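Local atomic coordinates of type III secretion system effector HopBA1 (Pseudomonas syringae pv. aptata, PDB entry 5T09), a protein that acts as a virulence factor recognised by the Arabidopsis resistance protein RBA1, promoting RBA1 self-association and thereby triggering plant cell death. Residues Val41-Asp46 / Leu209-Asp214; Lys58-Lys63 / Ile232-Glu237; His79-Phe84 / Ala171-Glu176; Ser185-Gly190 / Lys203-Gly208. All coordinates share one frame; numbering follows the deposited sequence.

Interaction 1. Residues Val41-Asp46 / Leu209-Asp214; sequences VGAASD and LVISFD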
# COMPACT_ATOMS: atom_id res chain seq x y z
N VAL A 41 6.01 3.31 -11.34
CA VAL A 41 7.31 2.69 -11.54
C VAL A 41 8.42 3.71 -11.37
O VAL A 41 9.47 3.43 -10.78
CB VAL A 41 7.37 2.01 -12.92
CG1 VAL A 41 8.76 1.44 -13.20
CG2 VAL A 41 6.31 0.91 -13.02
N GLY A 42 8.22 4.93 -11.89
CA GLY A 42 9.22 5.96 -11.74
C GLY A 42 9.45 6.34 -10.29
O GLY A 42 10.57 6.63 -9.88
N ALA A 43 8.37 6.35 -9.50
CA ALA A 43 8.51 6.66 -8.08
C ALA A 43 9.28 5.58 -7.35
O ALA A 43 10.11 5.87 -6.48
CB ALA A 43 7.13 6.86 -7.45
N ALA A 44 9.03 4.31 -7.69
CA ALA A 44 9.80 3.22 -7.10
C ALA A 44 11.24 3.23 -7.61
O ALA A 44 12.16 2.89 -6.86
CB ALA A 44 9.14 1.88 -7.41
N SER A 45 11.45 3.63 -8.86
CA SER A 45 12.80 3.69 -9.40
C SER A 45 13.64 4.74 -8.69
O SER A 45 14.86 4.59 -8.59
CB SER A 45 12.76 3.98 -10.90
OG SER A 45 14.08 4.04 -11.44
N ASP A 46 13.01 5.79 -8.17
CA ASP A 46 13.74 6.90 -7.55
C ASP A 46 13.86 6.77 -6.03
O ASP A 46 14.57 7.58 -5.42
CB ASP A 46 13.05 8.23 -7.88
CG ASP A 46 13.02 8.51 -9.38
OD1 ASP A 46 13.88 7.97 -10.10
OD2 ASP A 46 12.14 9.27 -9.82
N LEU A 209 8.69 7.68 -0.05
CA LEU A 209 7.81 8.41 -0.96
C LEU A 209 6.38 7.89 -0.79
O LEU A 209 6.13 6.69 -0.94
CB LEU A 209 8.30 8.23 -2.40
CG LEU A 209 7.69 9.05 -3.54
CD1 LEU A 209 6.34 8.51 -3.99
CD2 LEU A 209 7.59 10.51 -3.16
N VAL A 210 5.46 8.79 -0.46
CA VAL A 210 4.06 8.43 -0.22
C VAL A 210 3.24 8.85 -1.43
O VAL A 210 3.34 9.99 -1.90
CB VAL A 210 3.52 9.09 1.06
CG1 VAL A 210 2.06 8.72 1.27
CG2 VAL A 210 4.35 8.68 2.26
N ILE A 211 2.43 7.92 -1.93
CA ILE A 211 1.56 8.15 -3.08
C ILE A 211 0.12 8.21 -2.60
O ILE A 211 -0.30 7.39 -1.77
CB ILE A 211 1.73 7.06 -4.15
CG1 ILE A 211 3.16 7.08 -4.70
CG2 ILE A 211 0.70 7.23 -5.27
CD1 ILE A 211 3.46 5.99 -5.71
N SER A 212 -0.63 9.17 -3.12
CA SER A 212 -2.07 9.27 -2.91
C SER A 212 -2.76 9.23 -4.27
O SER A 212 -2.12 9.27 -5.32
CB SER A 212 -2.43 10.57 -2.18
OG SER A 212 -2.13 11.70 -2.97
N PHE A 213 -4.09 9.14 -4.24
CA PHE A 213 -4.86 8.98 -5.47
C PHE A 213 -5.97 10.02 -5.55
O PHE A 213 -6.69 10.25 -4.58
CB PHE A 213 -5.44 7.57 -5.55
CG PHE A 213 -4.40 6.52 -5.73
CD1 PHE A 213 -3.93 6.20 -6.99
CD2 PHE A 213 -3.86 5.87 -4.63
CE1 PHE A 213 -2.95 5.24 -7.16
CE2 PHE A 213 -2.89 4.91 -4.79
CZ PHE A 213 -2.43 4.60 -6.06
N ASP A 214 -6.08 10.63 -6.72
CA ASP A 214 -7.18 11.54 -7.07
C ASP A 214 -8.07 10.79 -8.06
O ASP A 214 -7.74 10.67 -9.24
CB ASP A 214 -6.64 12.83 -7.67
CG ASP A 214 -7.72 13.69 -8.29
OD1 ASP A 214 -8.91 13.45 -8.01
OD2 ASP A 214 -7.37 14.61 -9.06

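Interaction 2. Residues Lys58-Lys63 / Ile232-Glu237; sequences KLFIPK and IVIAGE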
# COMPACT_ATOMS: atom_id res chain seq x y z
N LYS A 58 -11.69 0.77 -3.80
CA LYS A 58 -11.51 1.43 -5.09
C LYS A 58 -10.71 0.52 -6.01
O LYS A 58 -9.55 0.19 -5.72
CB LYS A 58 -10.83 2.78 -4.92
CG LYS A 58 -11.62 3.78 -4.07
CD LYS A 58 -12.98 4.09 -4.68
CE LYS A 58 -13.69 5.16 -3.88
NZ LYS A 58 -15.02 5.50 -4.44
N LEU A 59 -11.33 0.12 -7.13
CA LEU A 59 -10.73 -0.87 -8.02
C LEU A 59 -9.46 -0.36 -8.69
O LEU A 59 -8.57 -1.15 -9.00
CB LEU A 59 -11.75 -1.28 -9.09
CG LEU A 59 -13.06 -1.89 -8.56
CD1 LEU A 59 -14.13 -1.88 -9.63
CD2 LEU A 59 -12.82 -3.30 -8.07
N PHE A 60 -9.36 0.95 -8.92
CA PHE A 60 -8.25 1.48 -9.70
C PHE A 60 -6.90 1.12 -9.09
O PHE A 60 -5.94 0.82 -9.81
CB PHE A 60 -8.37 3.00 -9.84
CG PHE A 60 -7.18 3.65 -10.47
CD1 PHE A 60 -7.08 3.76 -11.85
CD2 PHE A 60 -6.14 4.14 -9.69
CE1 PHE A 60 -5.98 4.36 -12.43
CE2 PHE A 60 -5.04 4.74 -10.27
CZ PHE A 60 -4.96 4.85 -11.64
N ILE A 61 -6.80 1.14 -7.76
CA ILE A 61 -5.51 1.03 -7.08
C ILE A 61 -4.96 -0.39 -7.22
O ILE A 61 -3.82 -0.55 -7.67
CB ILE A 61 -5.64 1.47 -5.61
CG1 ILE A 61 -5.96 2.97 -5.57
CG2 ILE A 61 -4.36 1.19 -4.84
CD1 ILE A 61 -6.37 3.50 -4.21
N PRO A 62 -5.71 -1.43 -6.84
CA PRO A 62 -5.18 -2.79 -7.06
C PRO A 62 -4.97 -3.13 -8.52
O PRO A 62 -4.04 -3.88 -8.85
CB PRO A 62 -6.25 -3.69 -6.41
CG PRO A 62 -7.47 -2.85 -6.33
CD PRO A 62 -6.99 -1.45 -6.12
N LYS A 63 -5.80 -2.61 -9.43
CA LYS A 63 -5.56 -2.81 -10.85
C LYS A 63 -4.24 -2.18 -11.27
O LYS A 63 -3.49 -2.77 -12.07
CB LYS A 63 -6.70 -2.22 -11.67
CG LYS A 63 -7.94 -3.09 -11.76
CD LYS A 63 -9.04 -2.42 -12.59
CE LYS A 63 -8.61 -2.16 -14.03
NZ LYS A 63 -9.72 -1.61 -14.86
N ILE A 232 3.18 12.68 -3.99
CA ILE A 232 2.65 12.76 -5.35
C ILE A 232 1.26 12.16 -5.37
O ILE A 232 0.94 11.24 -4.61
CB ILE A 232 3.57 12.05 -6.38
CG1 ILE A 232 3.74 10.57 -6.05
CG2 ILE A 232 4.92 12.76 -6.45
CD1 ILE A 232 4.35 9.77 -7.19
N VAL A 233 0.42 12.69 -6.26
CA VAL A 233 -0.95 12.23 -6.43
C VAL A 233 -1.06 11.61 -7.82
O VAL A 233 -0.70 12.25 -8.82
CB VAL A 233 -1.95 13.38 -6.27
CG1 VAL A 233 -3.38 12.83 -6.21
CG2 VAL A 233 -1.63 14.20 -5.03
N ILE A 234 -1.54 10.37 -7.88
CA ILE A 234 -1.77 9.68 -9.14
C ILE A 234 -3.24 9.84 -9.49
O ILE A 234 -4.13 9.52 -8.69
CB ILE A 234 -1.39 8.19 -9.03
CG1 ILE A 234 0.14 8.05 -9.00
CG2 ILE A 234 -1.99 7.39 -10.19
CD1 ILE A 234 0.64 6.63 -8.86
N ALA A 235 -3.50 10.36 -10.69
CA ALA A 235 -4.87 10.53 -11.16
C ALA A 235 -5.44 9.19 -11.60
O ALA A 235 -4.81 8.46 -12.37
CB ALA A 235 -4.91 11.53 -12.32
N GLY A 236 -6.63 8.87 -11.11
CA GLY A 236 -7.26 7.61 -11.43
C GLY A 236 -8.75 7.73 -11.67
O GLY A 236 -9.30 8.83 -11.74
N GLU A 237 -9.42 6.59 -11.79
CA GLU A 237 -10.85 6.53 -12.07
C GLU A 237 -11.58 5.98 -10.86
O GLU A 237 -11.12 5.02 -10.23
CB GLU A 237 -11.14 5.64 -13.29
CG GLU A 237 -10.26 5.91 -14.50
CD GLU A 237 -10.06 4.67 -15.35
OE1 GLU A 237 -9.39 3.73 -14.86
OE2 GLU A 237 -10.57 4.62 -16.48
O HOH W 1 -11.71 2.98 -8.64

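Interaction 3. Residues His79-Phe84 / Ala171-Glu176; sequences HLAVEF and AAATRE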
# COMPACT_ATOMS: atom_id res chain seq x y z
N HIS A 79 10.06 -6.42 -2.75
CA HIS A 79 9.25 -6.68 -1.57
C HIS A 79 8.01 -5.80 -1.61
O HIS A 79 8.10 -4.60 -1.86
CB HIS A 79 10.05 -6.40 -0.29
CG HIS A 79 9.29 -6.68 0.96
ND1 HIS A 79 9.31 -5.83 2.05
CD2 HIS A 79 8.50 -7.72 1.32
CE1 HIS A 79 8.56 -6.33 3.01
NE2 HIS A 79 8.05 -7.48 2.59
N LEU A 80 6.85 -6.41 -1.35
CA LEU A 80 5.58 -5.71 -1.25
C LEU A 80 4.93 -6.11 0.07
O LEU A 80 4.51 -7.26 0.24
CB LEU A 80 4.67 -6.04 -2.43
CG LEU A 80 3.24 -5.50 -2.36
CD1 LEU A 80 3.22 -3.98 -2.37
CD2 LEU A 80 2.42 -6.06 -3.52
N ALA A 81 4.84 -5.16 0.99
CA ALA A 81 4.30 -5.39 2.33
C ALA A 81 2.93 -4.74 2.41
O ALA A 81 2.79 -3.54 2.15
CB ALA A 81 5.25 -4.83 3.38
N VAL A 82 1.91 -5.53 2.76
CA VAL A 82 0.52 -5.12 2.60
C VAL A 82 -0.23 -5.21 3.92
O VAL A 82 -0.02 -6.14 4.71
CB VAL A 82 -0.19 -5.94 1.51
CG1 VAL A 82 0.60 -5.88 0.21
CG2 VAL A 82 -0.41 -7.39 1.96
N GLU A 83 -1.14 -4.25 4.13
CA GLU A 83 -2.00 -4.26 5.31
C GLU A 83 -2.98 -5.43 5.29
O GLU A 83 -3.44 -5.86 6.35
CB GLU A 83 -2.79 -2.94 5.37
CG GLU A 83 -3.86 -2.90 6.46
CD GLU A 83 -4.72 -1.65 6.41
OE1 GLU A 83 -4.66 -0.92 5.40
OE2 GLU A 83 -5.46 -1.41 7.38
N PHE A 84 -3.30 -5.95 4.12
CA PHE A 84 -4.40 -6.91 4.00
C PHE A 84 -4.09 -8.24 4.67
O PHE A 84 -5.01 -9.04 4.87
CB PHE A 84 -4.74 -7.11 2.53
CG PHE A 84 -4.87 -5.82 1.77
CD1 PHE A 84 -5.85 -4.90 2.11
CD2 PHE A 84 -4.01 -5.53 0.72
CE1 PHE A 84 -5.96 -3.71 1.42
CE2 PHE A 84 -4.13 -4.34 0.02
CZ PHE A 84 -5.10 -3.43 0.37
N ALA A 171 7.67 -2.24 11.68
CA ALA A 171 8.56 -3.30 12.14
C ALA A 171 8.40 -4.56 11.30
O ALA A 171 9.38 -5.23 10.98
CB ALA A 171 8.31 -3.60 13.62
N ALA A 172 7.15 -4.90 10.95
CA ALA A 172 6.91 -6.09 10.14
C ALA A 172 7.41 -5.90 8.71
O ALA A 172 7.97 -6.83 8.12
CB ALA A 172 5.42 -6.42 10.14
N ALA A 173 7.19 -4.72 8.13
CA ALA A 173 7.66 -4.47 6.77
C ALA A 173 9.18 -4.47 6.71
O ALA A 173 9.77 -4.97 5.74
CB ALA A 173 7.11 -3.14 6.27
N THR A 174 9.83 -3.93 7.74
CA THR A 174 11.28 -3.95 7.81
C THR A 174 11.80 -5.38 7.91
O THR A 174 12.68 -5.79 7.14
CB THR A 174 11.76 -3.14 9.01
OG1 THR A 174 11.35 -1.77 8.86
CG2 THR A 174 13.27 -3.20 9.14
N ARG A 175 11.27 -6.15 8.86
CA ARG A 175 11.73 -7.52 9.08
C ARG A 175 11.69 -8.32 7.78
O ARG A 175 12.66 -9.01 7.44
CB ARG A 175 10.86 -8.19 10.14
CG ARG A 175 11.26 -9.62 10.47
CD ARG A 175 10.12 -10.37 11.14
NE ARG A 175 9.94 -9.99 12.54
CZ ARG A 175 10.35 -10.71 13.58
NH1 ARG A 175 10.97 -11.87 13.41
NH2 ARG A 175 10.14 -10.26 14.81
N GLU A 176 10.58 -8.24 7.05
CA GLU A 176 10.42 -9.09 5.87
C GLU A 176 11.23 -8.58 4.68
O GLU A 176 11.70 -9.39 3.88
CB GLU A 176 8.93 -9.19 5.51
CG GLU A 176 8.10 -9.91 6.57
CD GLU A 176 8.76 -11.18 7.07
OE1 GLU A 176 9.31 -11.94 6.24
OE2 GLU A 176 8.75 -11.41 8.30

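Interaction 4. Residues Ser185-Gly190 / Lys203-Gly208; sequences SIVWGG and KDMRPG. With K (potassium ion), chain B.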
# COMPACT_ATOMS: atom_id res chain seq x y z
N SER A 185 11.40 -1.66 -1.52
CA SER A 185 10.16 -2.21 -1.00
C SER A 185 9.03 -1.20 -1.19
O SER A 185 9.26 0.01 -1.26
CB SER A 185 10.29 -2.55 0.49
OG SER A 185 9.10 -3.16 0.97
N ILE A 186 7.82 -1.73 -1.30
CA ILE A 186 6.60 -0.93 -1.30
C ILE A 186 5.75 -1.38 -0.13
O ILE A 186 5.58 -2.58 0.10
CB ILE A 186 5.83 -1.06 -2.62
CG1 ILE A 186 6.64 -0.44 -3.76
CG2 ILE A 186 4.45 -0.38 -2.52
CD1 ILE A 186 6.08 -0.74 -5.14
N VAL A 187 5.21 -0.41 0.62
CA VAL A 187 4.26 -0.66 1.69
C VAL A 187 2.90 -0.17 1.22
O VAL A 187 2.75 1.00 0.85
CB VAL A 187 4.68 0.02 3.00
CG1 VAL A 187 3.56 -0.01 4.03
CG2 VAL A 187 5.92 -0.65 3.56
N TRP A 188 1.91 -1.06 1.24
CA TRP A 188 0.58 -0.79 0.71
C TRP A 188 -0.41 -0.93 1.86
O TRP A 188 -0.60 -2.03 2.40
CB TRP A 188 0.26 -1.75 -0.43
CG TRP A 188 -1.09 -1.59 -1.06
CD1 TRP A 188 -1.93 -0.52 -0.95
CD2 TRP A 188 -1.74 -2.53 -1.92
NE1 TRP A 188 -3.07 -0.75 -1.69
CE2 TRP A 188 -2.97 -1.98 -2.29
CE3 TRP A 188 -1.39 -3.80 -2.40
CZ2 TRP A 188 -3.87 -2.64 -3.13
CZ3 TRP A 188 -2.27 -4.46 -3.23
CH2 TRP A 188 -3.50 -3.88 -3.58
N GLY A 189 -1.04 0.18 2.24
CA GLY A 189 -1.95 0.20 3.37
C GLY A 189 -2.82 1.43 3.31
O GLY A 189 -2.62 2.32 2.48
N GLY A 190 -3.80 1.47 4.21
CA GLY A 190 -4.76 2.55 4.25
C GLY A 190 -4.12 3.93 4.28
O GLY A 190 -3.26 4.20 5.11
N LYS A 203 4.15 8.83 10.07
CA LYS A 203 4.56 8.90 11.46
C LYS A 203 4.84 7.51 12.00
O LYS A 203 4.12 6.55 11.72
CB LYS A 203 3.47 9.58 12.30
CG LYS A 203 3.80 9.66 13.79
CD LYS A 203 2.97 10.71 14.51
CE LYS A 203 1.49 10.40 14.47
NZ LYS A 203 0.69 11.40 15.23
N ASP A 204 5.91 7.40 12.79
CA ASP A 204 6.37 6.13 13.37
C ASP A 204 6.73 5.10 12.31
O ASP A 204 6.74 3.90 12.60
CB ASP A 204 5.31 5.55 14.32
CG ASP A 204 5.10 6.41 15.55
OD1 ASP A 204 6.09 6.98 16.05
OD2 ASP A 204 3.95 6.51 16.01
N MSE A 205 7.03 5.53 11.09
CA MSE A 205 7.49 4.62 10.04
C MSE A 205 8.71 5.20 9.34
O MSE A 205 9.01 6.39 9.48
CB MSE A 205 6.37 4.33 9.04
CG MSE A 205 5.04 3.96 9.68
SE MSE A 205 3.66 3.40 8.42
CE MSE A 205 4.32 1.60 8.05
N ARG A 206 9.41 4.37 8.57
CA ARG A 206 10.63 4.81 7.91
C ARG A 206 10.31 5.84 6.82
O ARG A 206 9.26 5.76 6.18
CB ARG A 206 11.36 3.63 7.28
CG ARG A 206 11.82 2.58 8.26
CD ARG A 206 12.08 1.28 7.53
NE ARG A 206 10.85 0.72 6.99
CZ ARG A 206 10.80 -0.27 6.11
NH1 ARG A 206 11.91 -0.83 5.65
NH2 ARG A 206 9.62 -0.71 5.68
N PRO A 207 11.20 6.80 6.58
CA PRO A 207 10.96 7.77 5.50
C PRO A 207 10.79 7.07 4.16
O PRO A 207 11.50 6.11 3.84
CB PRO A 207 12.22 8.65 5.53
CG PRO A 207 12.82 8.44 6.87
CD PRO A 207 12.49 7.04 7.26
N GLY A 208 9.85 7.56 3.38
CA GLY A 208 9.62 7.02 2.05
C GLY A 208 8.72 7.93 1.25
O GLY A 208 8.07 8.83 1.79
K K B . 8.73 9.04 9.59

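Interaction 1. Residues Val41-Asp46 / Leu209-Asp214
The carbonyl oxygen of Ala43 is gripped twice, by the side-chain nitrogen ND2 of Asn47 and weakly by the backbone of its own helix, Asp46 N lying 3.4 Å from Ala43 O. The methyl of the same residue faces the sheet, and there helix 36-46 packs on strand 209-214 of the parallel beta core of this alpha-beta fold. The contact is small and wholly apolar. Ala43 CB sits 3.9 Å from Leu209 CD1 and 4.2 Å from Ile211 CD1, nearing two residues that point to the same side of the strand. Alanine suits the spot because its short side chain lets the helix backbone come close, while the branched ends of Leu209 and Ile211 reach out to its methyl. Ile211 reaches out with CG1 beside the backbone N (chi1 -63°) and the chain then extended, which carries CD1 to the methyl. Val210 turns to the other face of the sheet and packs on Tyr51 and Phe194. Lys184 NZ takes up the carbonyl oxygens of both Ala44 and Ser45. Further along the strand, CG2 of Ile211 rests 4.1 Å above the plane of the Phe213 ring, displaced toward its rim.

Interaction 2. Residues Lys58-Lys63 / Ile232-Glu237
Phe60 presses the face of its ring onto the backbone of Gly236, and this is the tight part of the contact between segment 58-63, which leads into helix 60-74, and the chain leaving strand 232-235. Gly236 CA lies 3.6 Å from the centroid of the Phe60 ring and 11° off the ring normal, a CH-pi contact almost exactly over the centre. Glycine fits here because the ring occupies the position a side chain would take. CG of Phe60 stands anti to the backbone N (chi1 172°), which swings the ring across to the strand. There Ile234 CG2 meets the ring edge, 4.0 Å from Phe60 CE2, a branched apolar group on the buried side.

Toward solvent the fit is looser. The exposed Glu237 brings OE1 to 3.8 Å from Phe60 CD1, its carboxylate plane nearly perpendicular to that of the ring. Lys63 NZ remains 5.4 Å from Glu237 OE1, too far for a salt bridge. A water bridges the backbones: it accepts from Phe60 N at 3.1 Å and donates to Glu237 O at 2.7 Å. Nearby, Lys58 NZ forms a salt bridge with Asp238. The chemistry therefore implies a join held by shape and dispersion on its inner side, with one water satisfying backbone polar groups that do not bond to each other directly.

Interaction 3. Residues His79-Phe84 / Ala171-Glu176
With CG anti to the backbone nitrogen (chi1 -178°), the His79 ring reaches out from its strand to helix 166-179. The helix backbone sets Glu176 CB against the ring, and the bend at chi2 (-45°) turns the carboxylate away, to Tyr136 OH and His87 NE2. The strand belongs to the parallel core of an alpha-beta fold, and the helix covers one face of that sheet; segment 171-176 of it runs nearly antiparallel to strand 79-82, at 157°, the two axes approaching to 8.9 Å.

The imidazole is used on several sides. Ala173 O lies near the ring plane at its edge, 3.3 Å from His79 CE1. Glu176 CB comes to 3.5 Å from His79 NE2, and the backbone carbon of Glu176 lies over one face, opposite the face covered by the backbone N of Ala81. Histidine suits this buried place because a flat ring slips between strand and helix while its nitrogens still find polar partners: NE2 bonds to Ser138 OG, and ND1, weakly, to Ser185 OG, which helps to fix the ring's rotation. Farther along the strand small residues bring the backbones together, with Ala81 and Ala173 only 5.6 Å apart from CA to CA and their CB atoms meeting at 3.8 Å.

Interaction 4. Residues Ser185-Gly190 / Lys203-Gly208
Val187 is where strand 185-190 touches the loop 203-208, and the residues before and after it tie the strand to its surroundings. Ser185 comes first, its hydroxyl turned toward His79. Ile186 turns to the other face of the sheet, onto Leu72. Val187 then points to the loop and divides its two methyls: CG1 lies 4.4 Å from CE of Met205, a selenomethionine, and CG2 lies 4.3 Å from Arg206 NH2. These are loose contacts, and a compact branched valine serves both partners at once. The arginine's polar end is held by Asp170, whose OD1 forms a salt bridge with Arg206 NE. While the side chain of Met205 faces the strand, its carbonyl oxygen binds a potassium ion at 2.7 Å; the backbone oxygens of Asp200 and Pro202 complete the observed protein ligands. Trp188 again faces the far side, with NE1 bonded to Asp54 OD1 and its ring edge-to-face with Phe84. Beyond Gly189, Gly190 N bonds to Glu83 OE1. The strand thus lies between strands 77-82 and 49-54, with helix 60-74 under Ile186 and Trp188, and the loop and helix 166-179 over Val187.

In the fold
All four contacts reach one mixed sheet, whose parallel core strands carry helices on both faces. Interactions 1 and 2 use neighbouring strands 209-214 and 232-235, with centres about 11 Å apart and helices 36-46 and 60-74 on the same face. Interactions 3 and 4 use neighbouring strands 77-82 and 184-190, centres about 9 Å apart, on the face of helix 166-179. Interactions 2 and 3 are farthest apart, about 21 Å between centres, on opposite sides of the chain's centre. Along the chain, interaction 3 closes before interaction 4 opens, and both fall within the spans of interactions 1 and 2. Residues far apart in sequence thus meet on one sheet: the crossing of interactions 1 and 2 joins the early helices to the last strands.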